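Local coordinates for major capsid protein P2 (Pseudoalteromonas phage pm2, PDB 2VVF), which assembles as a homotrimer with a double jelly-roll fold and builds the protein capsid of this lipid-containing marine bacteriophage, at residues R148-Q153 with A162-P167; K152-G157 with I177-V182; I206-Q209 with A213-D216; G227-S232 with E259-W264. All blocks are in the same frame, centred on the assembly; numbering follows the deposited sequence.

Interaction 1: R148-Q153 with A162-P167; sequences RNFFKQ and ADLPRP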
loop_
_atom_site.group_PDB
_atom_site.type_symbol
_atom_site.label_atom_id
_atom_site.label_comp_id
_atom_site.label_asym_id
_atom_site.label_seq_id
_atom_site.Cartn_x
_atom_site.Cartn_y
_atom_site.Cartn_z
ATOM N N ARG A 148 12.729 7.773 -22.999
ATOM C CA ARG A 148 13.081 8.077 -24.384
ATOM C C ARG A 148 11.866 8.098 -25.305
ATOM O O ARG A 148 10.912 7.341 -25.118
ATOM C CB ARG A 148 14.136 7.100 -24.906
ATOM C CG ARG A 148 15.520 7.316 -24.320
ATOM C CD ARG A 148 15.807 8.796 -24.100
ATOM N NE ARG A 148 16.831 9.005 -23.080
ATOM C CZ ARG A 148 18.131 8.814 -23.277
ATOM N NH1 ARG A 148 18.572 8.419 -24.461
ATOM N NH2 ARG A 148 18.989 9.019 -22.289
ATOM N N ASN A 149 11.917 8.971 -26.307
ATOM C CA ASN A 149 10.823 9.148 -27.253
ATOM C C ASN A 149 11.147 8.557 -28.621
ATOM O O ASN A 149 12.246 8.743 -29.141
ATOM C CB ASN A 149 10.521 10.644 -27.408
ATOM C CG ASN A 149 9.039 10.937 -27.480
ATOM O OD1 ASN A 149 8.207 10.036 -27.365
ATOM N ND2 ASN A 149 8.698 12.207 -27.668
ATOM N N PHE A 150 10.173 7.867 -29.208
ATOM C CA PHE A 150 10.331 7.276 -30.535
ATOM C C PHE A 150 9.021 7.390 -31.312
ATOM O O PHE A 150 7.940 7.224 -30.749
ATOM C CB PHE A 150 10.751 5.806 -30.438
ATOM C CG PHE A 150 11.999 5.580 -29.634
ATOM C CD1 PHE A 150 13.248 5.768 -30.200
ATOM C CD2 PHE A 150 11.923 5.159 -28.317
ATOM C CE1 PHE A 150 14.399 5.561 -29.464
ATOM C CE2 PHE A 150 13.069 4.950 -27.574
ATOM C CZ PHE A 150 14.309 5.150 -28.150
ATOM N N PHE A 151 9.121 7.686 -32.604
ATOM C CA PHE A 151 7.940 7.816 -33.448
ATOM C C PHE A 151 7.982 6.792 -34.573
ATOM O O PHE A 151 8.959 6.713 -35.318
ATOM C CB PHE A 151 7.832 9.233 -34.015
ATOM C CG PHE A 151 7.479 10.269 -32.987
ATOM C CD1 PHE A 151 6.162 10.649 -32.790
ATOM C CD2 PHE A 151 8.464 10.851 -32.205
ATOM C CE1 PHE A 151 5.834 11.596 -31.838
ATOM C CE2 PHE A 151 8.145 11.801 -31.254
ATOM C CZ PHE A 151 6.828 12.174 -31.069
ATOM N N LYS A 152 6.932 5.988 -34.676
ATOM C CA LYS A 152 6.881 4.955 -35.696
ATOM C C LYS A 152 5.500 4.853 -36.325
ATOM O O LYS A 152 4.494 5.176 -35.696
ATOM C CB LYS A 152 7.309 3.607 -35.115
ATOM C CG LYS A 152 8.775 3.282 -35.342
ATOM C CD LYS A 152 9.492 3.006 -34.036
ATOM C CE LYS A 152 10.966 3.350 -34.141
ATOM N NZ LYS A 152 11.832 2.199 -33.771
ATOM N N GLN A 153 5.463 4.409 -37.576
ATOM C CA GLN A 153 4.209 4.281 -38.303
ATOM C C GLN A 153 3.507 2.963 -38.016
ATOM O O GLN A 153 4.114 1.891 -38.072
ATOM C CB GLN A 153 4.440 4.432 -39.808
ATOM C CG GLN A 153 3.162 4.445 -40.633
ATOM C CD GLN A 153 2.382 5.734 -40.476
ATOM O OE1 GLN A 153 2.858 6.692 -39.869
ATOM N NE2 GLN A 153 1.172 5.765 -41.027
ATOM N N ALA A 162 11.156 -3.520 -34.324
ATOM C CA ALA A 162 12.309 -4.225 -33.773
ATOM C C ALA A 162 13.582 -3.386 -33.745
ATOM O O ALA A 162 14.657 -3.894 -33.426
ATOM C CB ALA A 162 12.547 -5.519 -34.542
ATOM N N ASP A 163 13.465 -2.106 -34.080
ATOM C CA ASP A 163 14.626 -1.219 -34.109
ATOM C C ASP A 163 14.772 -0.335 -32.873
ATOM O O ASP A 163 15.362 0.741 -32.942
ATOM C CB ASP A 163 14.630 -0.369 -35.382
ATOM C CG ASP A 163 13.400 0.512 -35.504
ATOM O OD1 ASP A 163 12.394 0.236 -34.814
ATOM O OD2 ASP A 163 13.437 1.476 -36.298
ATOM N N LEU A 164 14.254 -0.796 -31.741
ATOM C CA LEU A 164 14.358 -0.035 -30.500
ATOM C C LEU A 164 15.772 -0.152 -29.934
ATOM O O LEU A 164 16.344 -1.241 -29.890
ATOM C CB LEU A 164 13.327 -0.524 -29.477
ATOM C CG LEU A 164 11.879 -0.093 -29.722
ATOM C CD1 LEU A 164 10.965 -0.613 -28.625
ATOM C CD2 LEU A 164 11.767 1.421 -29.848
ATOM N N PRO A 165 16.339 0.977 -29.521
ATOM C CA PRO A 165 17.694 0.993 -28.977
ATOM C C PRO A 165 17.866 -0.039 -27.868
ATOM O O PRO A 165 16.992 -0.200 -27.015
ATOM C CB PRO A 165 17.825 2.409 -28.411
ATOM C CG PRO A 165 16.881 3.225 -29.224
ATOM C CD PRO A 165 15.724 2.317 -29.523
ATOM N N ARG A 166 18.998 -0.734 -27.884
ATOM C CA ARG A 166 19.285 -1.750 -26.879
ATOM C C ARG A 166 20.615 -1.496 -26.178
ATOM O O ARG A 166 21.536 -2.304 -26.271
ATOM C CB ARG A 166 19.288 -3.146 -27.509
ATOM C CG ARG A 166 17.912 -3.665 -27.892
ATOM C CD ARG A 166 17.930 -5.170 -28.105
ATOM N NE ARG A 166 17.824 -5.528 -29.516
ATOM C CZ ARG A 166 18.768 -6.170 -30.197
ATOM N NH1 ARG A 166 19.895 -6.526 -29.596
ATOM N NH2 ARG A 166 18.585 -6.457 -31.479
ATOM N N PRO A 167 20.710 -0.373 -25.472
ATOM C CA PRO A 167 21.930 -0.035 -24.744
ATOM C C PRO A 167 22.336 -1.193 -23.837
ATOM O O PRO A 167 21.541 -1.668 -23.026
ATOM C CB PRO A 167 21.521 1.187 -23.910
ATOM C CG PRO A 167 20.022 1.181 -23.905
ATOM C CD PRO A 167 19.628 0.591 -25.214
#
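Phe150 and Leu164 are the closest backbone pair, with 8.3 Å between Phe150 CA and Leu164 CA, where the loop 162-167 passes over strand 143-154; no hydrogen bond joins 162-167 to 148-153. At this spacing side chains must bridge the gap, and Phe150 is the main one. Its CB points toward the loop. With CG anti to the carbonyl carbon (chi1 -56°), the ring is carried out to meet two residues. Leu164 places CD2 over one face, offset toward the rim. This is a CH-pi contact, with Leu164 CD2 4.3 Å from the Phe150 ring centroid and 20° off the ring normal. Phe150 and Pro165 point toward each other, and Pro165 meets the outer end of the ring obliquely. Pro165 CG lies 3.4 Å from Phe150 CZ, with Pro165 CD close beside it. Lys152, two residues along the strand, also leans toward the loop. Its chain bends at chi2 and chi4 and brings NZ to the carboxylate of Asp163. The pair is a salt bridge, but the modelled atoms are too close, so the exact geometry is doubtful. Tyr260, on the neighbouring strand 252-263, adds a hydrogen bond to Pro165 O. The strength of the ion pair at the exposed Asp163 therefore cannot be judged, and the contact rests more surely on the apolar packing of Leu164 and Pro165 against the phenyl ring.

Interaction 2: K152-G157 with I177-V182; sequences KQLNNG and IKAAGV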
loop_
_atom_site.group_PDB
_atom_site.type_symbol
_atom_site.label_atom_id
_atom_site.label_comp_id
_atom_site.label_asym_id
_atom_site.label_seq_id
_atom_site.Cartn_x
_atom_site.Cartn_y
_atom_site.Cartn_z
ATOM N N LYS A 152 6.932 5.988 -34.676
ATOM C CA LYS A 152 6.881 4.955 -35.696
ATOM C C LYS A 152 5.500 4.853 -36.325
ATOM O O LYS A 152 4.494 5.176 -35.696
ATOM C CB LYS A 152 7.309 3.607 -35.115
ATOM C CG LYS A 152 8.775 3.282 -35.342
ATOM C CD LYS A 152 9.492 3.006 -34.036
ATOM C CE LYS A 152 10.966 3.350 -34.141
ATOM N NZ LYS A 152 11.832 2.199 -33.771
ATOM N N GLN A 153 5.463 4.409 -37.576
ATOM C CA GLN A 153 4.209 4.281 -38.303
ATOM C C GLN A 153 3.507 2.963 -38.016
ATOM O O GLN A 153 4.114 1.891 -38.072
ATOM C CB GLN A 153 4.440 4.432 -39.808
ATOM C CG GLN A 153 3.162 4.445 -40.633
ATOM C CD GLN A 153 2.382 5.734 -40.476
ATOM O OE1 GLN A 153 2.858 6.692 -39.869
ATOM N NE2 GLN A 153 1.172 5.765 -41.027
ATOM N N LEU A 154 2.218 3.056 -37.712
ATOM C CA LEU A 154 1.409 1.876 -37.449
ATOM C C LEU A 154 0.464 1.703 -38.618
ATOM O O LEU A 154 -0.020 2.674 -39.195
ATOM C CB LEU A 154 0.604 2.036 -36.159
ATOM C CG LEU A 154 1.376 1.813 -34.860
ATOM C CD1 LEU A 154 0.424 1.753 -33.678
ATOM C CD2 LEU A 154 2.226 0.553 -34.943
ATOM N N ASN A 155 0.215 0.459 -38.985
ATOM C CA ASN A 155 -0.674 0.206 -40.087
ATOM C C ASN A 155 -1.959 -0.333 -39.549
ATOM O O ASN A 155 -2.053 -0.752 -38.388
ATOM C CB ASN A 155 -0.095 -0.859 -41.003
ATOM C CG ASN A 155 1.280 -0.523 -41.476
ATOM O OD1 ASN A 155 2.249 -1.226 -41.167
ATOM N ND2 ASN A 155 1.398 0.603 -42.168
ATOM N N ASN A 156 -2.927 -0.411 -40.443
ATOM C CA ASN A 156 -4.172 -1.027 -40.103
ATOM C C ASN A 156 -3.933 -2.479 -40.531
ATOM O O ASN A 156 -3.879 -2.813 -41.726
ATOM C CB ASN A 156 -5.318 -0.397 -40.870
ATOM C CG ASN A 156 -6.506 -1.301 -40.938
ATOM O OD1 ASN A 156 -6.818 -2.004 -39.970
ATOM N ND2 ASN A 156 -7.152 -1.345 -42.101
ATOM N N GLY A 157 -3.676 -3.304 -39.529
ATOM C CA GLY A 157 -3.331 -4.700 -39.715
ATOM C C GLY A 157 -2.248 -4.971 -38.675
ATOM O O GLY A 157 -2.437 -4.691 -37.491
ATOM N N ILE A 177 2.816 2.480 -25.959
ATOM C CA ILE A 177 2.449 2.735 -27.345
ATOM C C ILE A 177 1.289 3.722 -27.390
ATOM O O ILE A 177 0.163 3.393 -27.018
ATOM C CB ILE A 177 2.105 1.431 -28.086
ATOM C CG1 ILE A 177 3.313 0.491 -28.100
ATOM C CG2 ILE A 177 1.628 1.731 -29.502
ATOM C CD1 ILE A 177 2.949 -0.969 -27.950
ATOM N N LYS A 178 1.576 4.943 -27.826
ATOM C CA LYS A 178 0.560 5.983 -27.902
ATOM C C LYS A 178 -0.105 6.016 -29.271
ATOM O O LYS A 178 0.396 6.646 -30.204
ATOM C CB LYS A 178 1.164 7.346 -27.568
ATOM C CG LYS A 178 1.738 7.440 -26.164
ATOM C CD LYS A 178 1.435 8.791 -25.539
ATOM C CE LYS A 178 2.518 9.806 -25.861
ATOM N NZ LYS A 178 2.157 11.172 -25.394
ATOM N N ALA A 179 -1.235 5.327 -29.380
ATOM C CA ALA A 179 -2.000 5.259 -30.620
ATOM C C ALA A 179 -3.460 5.008 -30.263
ATOM O O ALA A 179 -3.754 4.413 -29.227
ATOM C CB ALA A 179 -1.468 4.148 -31.513
ATOM N N ALA A 180 -4.372 5.464 -31.115
ATOM C CA ALA A 180 -5.799 5.316 -30.845
ATOM C C ALA A 180 -6.451 4.040 -31.380
ATOM O O ALA A 180 -7.570 3.708 -30.988
ATOM C CB ALA A 180 -6.557 6.542 -31.325
ATOM N N GLY A 181 -5.768 3.330 -32.274
ATOM C CA GLY A 181 -6.345 2.128 -32.870
ATOM C C GLY A 181 -5.588 0.822 -32.632
ATOM O O GLY A 181 -5.607 -0.070 -33.481
ATOM N N VAL A 182 -4.950 0.693 -31.472
ATOM C CA VAL A 182 -4.223 -0.530 -31.146
ATOM C C VAL A 182 -5.145 -1.547 -30.471
ATOM O O VAL A 182 -5.724 -1.273 -29.421
ATOM C CB VAL A 182 -2.959 -0.242 -30.312
ATOM C CG1 VAL A 182 -2.278 -1.543 -29.907
ATOM C CG2 VAL A 182 -2.000 0.642 -31.096
#
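Leu154 reaches across with a single methyl, CD1, and Ala179, Val182 and Ile177 all converge on it. The Leu154 CB points toward the turn at 177-182. CG lies anti to the carbonyl carbon and beside the backbone N (chi1 -79°), and from there CD1 enters the group of three. Ala179 also turns its CB toward the strand, so the two side chains face each other, with Leu154 CD1 3.7 Å from Ala179 CB. Val182 approaches differently. Its side chain crosses that of Leu154 at about a right angle, and Val182 CG2 is the branch that touches, 3.7 Å from Leu154 CD1. The fold explains the meeting. Strands 143-154 and 171-178 flank strand 252-263 in one sheet of the second jelly roll, while strand 182-189 belongs to the facing sheet. Leu154 lies between the two sheets, near the 179-181 turn that links them. Leu154 also packs on Ala254 of its own sheet and on Ile246 and Thr159 of the opposite one. Ile177 makes the looser contact, with Ile177 CG2 4.3 Å from Leu154 CD1. All four side chains are buried, and no hydrogen bond joins the two segments. The turn itself is held by polar links to its surroundings: Gly181 O accepts from Ser248 OG and Thr249 OG1, and Ala180 N bonds to Glu252 OE1.

Interaction 3: I206-Q209 with A213-D216; sequences ILEQ and AVLD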
loop_
_atom_site.group_PDB
_atom_site.type_symbol
_atom_site.label_atom_id
_atom_site.label_comp_id
_atom_site.label_asym_id
_atom_site.label_seq_id
_atom_site.Cartn_x
_atom_site.Cartn_y
_atom_site.Cartn_z
ATOM N N ILE A 206 -4.784 -6.578 -16.536
ATOM C CA ILE A 206 -3.610 -6.945 -15.753
ATOM C C ILE A 206 -2.973 -5.695 -15.149
ATOM O O ILE A 206 -2.535 -5.706 -13.999
ATOM C CB ILE A 206 -2.598 -7.750 -16.586
ATOM C CG1 ILE A 206 -3.246 -9.031 -17.118
ATOM C CG2 ILE A 206 -1.380 -8.090 -15.750
ATOM C CD1 ILE A 206 -2.459 -9.702 -18.226
ATOM N N LEU A 207 -2.937 -4.617 -15.926
ATOM C CA LEU A 207 -2.370 -3.359 -15.457
ATOM C C LEU A 207 -3.120 -2.887 -14.215
ATOM O O LEU A 207 -2.518 -2.636 -13.172
ATOM C CB LEU A 207 -2.452 -2.290 -16.552
ATOM C CG LEU A 207 -1.444 -2.365 -17.701
ATOM C CD1 LEU A 207 -1.821 -1.379 -18.795
ATOM C CD2 LEU A 207 -0.028 -2.108 -17.209
ATOM N N GLU A 208 -4.439 -2.765 -14.339
ATOM C CA GLU A 208 -5.281 -2.330 -13.229
ATOM C C GLU A 208 -5.172 -3.297 -12.055
ATOM O O GLU A 208 -5.320 -2.908 -10.898
ATOM C CB GLU A 208 -6.741 -2.236 -13.678
ATOM C CG GLU A 208 -7.000 -1.183 -14.739
ATOM C CD GLU A 208 -8.454 -1.131 -15.161
ATOM O OE1 GLU A 208 -8.993 -2.179 -15.573
ATOM O OE2 GLU A 208 -9.061 -0.044 -15.070
ATOM N N GLN A 209 -4.919 -4.564 -12.367
ATOM C CA GLN A 209 -4.788 -5.599 -11.350
ATOM C C GLN A 209 -3.619 -5.304 -10.415
ATOM O O GLN A 209 -3.554 -5.825 -9.299
ATOM C CB GLN A 209 -4.589 -6.961 -12.017
ATOM C CG GLN A 209 -4.961 -8.147 -11.150
ATOM C CD GLN A 209 -4.513 -9.461 -11.758
ATOM O OE1 GLN A 209 -3.384 -9.902 -11.552
ATOM N NE2 GLN A 209 -5.391 -10.081 -12.534
ATOM N N ALA A 213 -3.168 2.766 -13.493
ATOM C CA ALA A 213 -4.284 3.385 -14.194
ATOM C C ALA A 213 -4.024 3.323 -15.694
ATOM O O ALA A 213 -2.928 3.649 -16.155
ATOM C CB ALA A 213 -4.457 4.828 -13.747
ATOM N N VAL A 214 -5.027 2.894 -16.451
ATOM C CA VAL A 214 -4.896 2.800 -17.899
ATOM C C VAL A 214 -4.994 4.181 -18.541
ATOM O O VAL A 214 -5.940 4.930 -18.289
ATOM C CB VAL A 214 -5.924 1.817 -18.494
ATOM C CG1 VAL A 214 -5.773 1.732 -20.005
ATOM C CG2 VAL A 214 -5.776 0.440 -17.857
ATOM N N LEU A 215 -4.003 4.520 -19.359
ATOM C CA LEU A 215 -3.974 5.812 -20.036
ATOM C C LEU A 215 -4.729 5.746 -21.358
ATOM O O LEU A 215 -4.678 4.739 -22.062
ATOM C CB LEU A 215 -2.532 6.262 -20.276
ATOM C CG LEU A 215 -1.636 6.371 -19.040
ATOM C CD1 LEU A 215 -0.215 6.757 -19.435
ATOM C CD2 LEU A 215 -2.214 7.361 -18.035
ATOM N N ASP A 216 -5.427 6.827 -21.690
ATOM C CA ASP A 216 -6.198 6.894 -22.925
ATOM C C ASP A 216 -5.310 6.777 -24.159
ATOM O O ASP A 216 -4.225 7.354 -24.211
ATOM C CB ASP A 216 -7.004 8.192 -22.985
ATOM C CG ASP A 216 -8.069 8.265 -21.911
ATOM O OD1 ASP A 216 -8.291 7.246 -21.226
ATOM O OD2 ASP A 216 -8.682 9.342 -21.753
#
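Val214 meets Glu208 just after the chain has left helix 200-209 and turned back past its end. The approach begins one residue earlier, at Ala213. Ala213 CA is 5.9 Å from Glu208 CA, the closest backbone pair of the two segments. The Ala213 methyl points away from the helix, and its backbone bonds instead to Arg71 of helix 63-71. Val214 follows, with its CB turned toward helix 200-209. Its CG1 is anti to the backbone N (chi1 180°), which leaves CG2, anti to the carbonyl carbon, as the branch facing the helix. Val214 CG2 lies 3.7 Å from Glu208 CG, with Glu208 CD slightly farther off. The two side chains cross at about a right angle, so the valine methyl presses on the aliphatic part of an extended glutamate chain. Val214 CG2 also comes within 4.5 Å of Leu207 CD1, a looser touch. Leu215 then packs on helix 63-71, and Asp216 closes the segment, its O accepting from Thr218 OG1 at the start of strand 218-222. The helix also faces the trimer interface: Glu208 packs on Lys75 of the second subunit, and Gln209 bonds to Asp33 and Gln134 of that subunit. The chemistry between the segments is purely van der Waals. No hydrogen bond or ion pair crosses it. The Glu208 carboxylate takes no part in a bond between these two segments; the contact uses its CG methylene, fitted against a valine methyl.

Interaction 4: G227-S232 with E259-W264; sequences GDVYQS and EYMGVW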
loop_
_atom_site.group_PDB
_atom_site.type_symbol
_atom_site.label_atom_id
_atom_site.label_comp_id
_atom_site.label_asym_id
_atom_site.label_seq_id
_atom_site.Cartn_x
_atom_site.Cartn_y
_atom_site.Cartn_z
ATOM N N GLY A 227 6.711 -4.277 -9.015
ATOM C CA GLY A 227 7.580 -3.285 -8.393
ATOM C C GLY A 227 8.998 -3.830 -8.296
ATOM O O GLY A 227 9.901 -3.156 -7.806
ATOM N N ASP A 228 9.182 -5.059 -8.768
ATOM C CA ASP A 228 10.488 -5.707 -8.750
ATOM C C ASP A 228 11.305 -5.285 -9.968
ATOM O O ASP A 228 10.918 -5.544 -11.108
ATOM C CB ASP A 228 10.330 -7.227 -8.722
ATOM C CG ASP A 228 11.658 -7.949 -8.612
ATOM O OD1 ASP A 228 12.677 -7.278 -8.340
ATOM O OD2 ASP A 228 11.684 -9.182 -8.802
ATOM N N VAL A 229 12.430 -4.621 -9.717
ATOM C CA VAL A 229 13.298 -4.141 -10.787
ATOM C C VAL A 229 13.883 -5.280 -11.618
ATOM O O VAL A 229 14.227 -5.090 -12.784
ATOM C CB VAL A 229 14.404 -3.216 -10.242
ATOM C CG1 VAL A 229 15.413 -4.009 -9.422
ATOM C CG2 VAL A 229 15.094 -2.483 -11.378
ATOM N N TYR A 230 13.995 -6.458 -11.010
ATOM C CA TYR A 230 14.561 -7.627 -11.678
ATOM C C TYR A 230 13.594 -8.275 -12.659
ATOM O O TYR A 230 13.927 -9.266 -13.311
ATOM C CB TYR A 230 15.007 -8.664 -10.648
ATOM C CG TYR A 230 16.250 -8.280 -9.886
ATOM C CD1 TYR A 230 17.508 -8.428 -10.455
ATOM C CD2 TYR A 230 16.168 -7.774 -8.594
ATOM C CE1 TYR A 230 18.652 -8.082 -9.760
ATOM C CE2 TYR A 230 17.306 -7.424 -7.890
ATOM C CZ TYR A 230 18.545 -7.582 -8.477
ATOM O OH TYR A 230 19.682 -7.240 -7.780
ATOM N N GLN A 231 12.388 -7.727 -12.746
ATOM C CA GLN A 231 11.378 -8.262 -13.648
ATOM C C GLN A 231 11.447 -7.515 -14.974
ATOM O O GLN A 231 10.891 -7.955 -15.980
ATOM C CB GLN A 231 9.980 -8.118 -13.040
ATOM C CG GLN A 231 9.602 -9.205 -12.044
ATOM C CD GLN A 231 10.453 -10.454 -12.176
ATOM O OE1 GLN A 231 10.324 -11.207 -13.140
ATOM N NE2 GLN A 231 11.301 -10.699 -11.185
ATOM N N SER A 232 12.135 -6.380 -14.961
ATOM C CA SER A 232 12.286 -5.563 -16.157
ATOM C C SER A 232 13.170 -6.262 -17.184
ATOM O O SER A 232 13.897 -7.200 -16.859
ATOM C CB SER A 232 12.876 -4.197 -15.798
ATOM O OG SER A 232 14.188 -4.331 -15.283
ATOM N N GLU A 259 10.813 3.441 -21.240
ATOM C CA GLU A 259 11.416 3.808 -19.967
ATOM C C GLU A 259 12.636 2.934 -19.708
ATOM O O GLU A 259 12.513 1.802 -19.243
ATOM C CB GLU A 259 10.407 3.644 -18.830
ATOM C CG GLU A 259 9.270 4.650 -18.860
ATOM C CD GLU A 259 8.354 4.527 -17.659
ATOM O OE1 GLU A 259 8.760 4.947 -16.555
ATOM O OE2 GLU A 259 7.233 4.000 -17.816
ATOM N N TYR A 260 13.812 3.458 -20.036
ATOM C CA TYR A 260 15.053 2.728 -19.831
ATOM C C TYR A 260 15.544 2.931 -18.403
ATOM O O TYR A 260 15.073 3.820 -17.694
ATOM C CB TYR A 260 16.125 3.203 -20.816
ATOM C CG TYR A 260 15.883 2.780 -22.248
ATOM C CD1 TYR A 260 16.276 1.527 -22.698
ATOM C CD2 TYR A 260 15.285 3.646 -23.156
ATOM C CE1 TYR A 260 16.067 1.144 -24.009
ATOM C CE2 TYR A 260 15.073 3.270 -24.468
ATOM C CZ TYR A 260 15.463 2.020 -24.888
ATOM O OH TYR A 260 15.251 1.645 -26.193
ATOM N N MET A 261 16.501 2.106 -17.994
ATOM C CA MET A 261 17.080 2.190 -16.660
ATOM C C MET A 261 18.530 1.728 -16.707
ATOM O O MET A 261 18.871 0.799 -17.438
ATOM C CB MET A 261 16.305 1.300 -15.684
ATOM C CG MET A 261 14.931 1.815 -15.300
ATOM S SD MET A 261 14.086 0.673 -14.186
ATOM C CE MET A 261 14.458 -0.897 -14.962
ATOM N N GLY A 262 19.379 2.363 -15.909
ATOM C CA GLY A 262 20.786 1.998 -15.856
ATOM C C GLY A 262 21.581 3.030 -15.062
ATOM O O GLY A 262 21.076 4.097 -14.744
ATOM N N VAL A 263 22.815 2.690 -14.725
ATOM C CA VAL A 263 23.726 3.567 -14.000
ATOM C C VAL A 263 24.184 4.624 -14.986
ATOM O O VAL A 263 24.788 4.322 -16.023
ATOM C CB VAL A 263 24.940 2.786 -13.417
ATOM C CG1 VAL A 263 25.928 3.714 -12.773
ATOM C CG2 VAL A 263 24.488 1.684 -12.458
ATOM N N TRP A 264 23.857 5.867 -14.667
ATOM C CA TRP A 264 24.215 6.977 -15.523
ATOM C C TRP A 264 25.717 7.055 -15.751
ATOM O O TRP A 264 26.513 6.935 -14.819
ATOM C CB TRP A 264 23.694 8.294 -14.954
ATOM C CG TRP A 264 23.887 9.447 -15.891
ATOM C CD1 TRP A 264 23.074 9.807 -16.927
ATOM C CD2 TRP A 264 24.983 10.373 -15.900
ATOM N NE1 TRP A 264 23.587 10.909 -17.571
ATOM C CE2 TRP A 264 24.757 11.276 -16.959
ATOM C CE3 TRP A 264 26.127 10.531 -15.110
ATOM C CZ2 TRP A 264 25.632 12.321 -17.248
ATOM C CZ3 TRP A 264 26.995 11.569 -15.400
ATOM C CH2 TRP A 264 26.744 12.449 -16.461
#
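Val229 and Ser232 meet Met261 without any flat group between them; the flat groups described here lie within 227-232. Asp228 OD1 lies at the edge of the Tyr230 ring, in its plane. The Asp228 carboxylate is met from above its plane at both oxygens. Tyr230 N donates to Asp228 OD1 at 3.1 Å, closing an Asx turn. Gln231 NE2 donates to Asp228 OD2 at 2.9 Å, with that oxygen in the Gln231 amide plane. Asp228 OD2 also forms a salt bridge with Arg102 of the second subunit. Ser232 OG donates to Val229 O at 2.6 Å, so this carbonyl takes both the hydroxyl and Ser232 N. Across the contact, Met261 does all the touching from its strand. The Met261 side chain bends at chi3 (-43°), so that Met261 CE lies 3.5 Å from Ser232 OG. Val229 CG2 is 4.0 Å from Met261 CE. Trp143, Phe104 and Ala173 also pack on Met261. The 3-10 turn in the loop between strands 218-222 and 233-234 packs against Met261 of strand 252-263, a buried loop-to-sheet contact within the second jelly roll.

All four contacts belong to the second jelly roll. Interactions 2 and 4 are buried, interaction 3 partly so, and interaction 1 lies at the surface. Interactions 1 and 2 share strand 143-154, including Lys152 and Gln153, and interaction 4 uses its sheet neighbour 252-263. Interactions 1 and 4 touch through Tyr260, which packs on Phe150 and probably hydrogen-bonds to Pro165 O. Chemistry differs with position. Interaction 2 is wholly aliphatic, interaction 3 sets a valine methyl against the aliphatic part of a glutamate, and interaction 4 sets a methionine methyl against a loop rich in internal hydrogen bonds. Interaction 1 alone has an ion pair across its segments, of doubtful geometry. Interactions 3 and 4 both reach the second subunit.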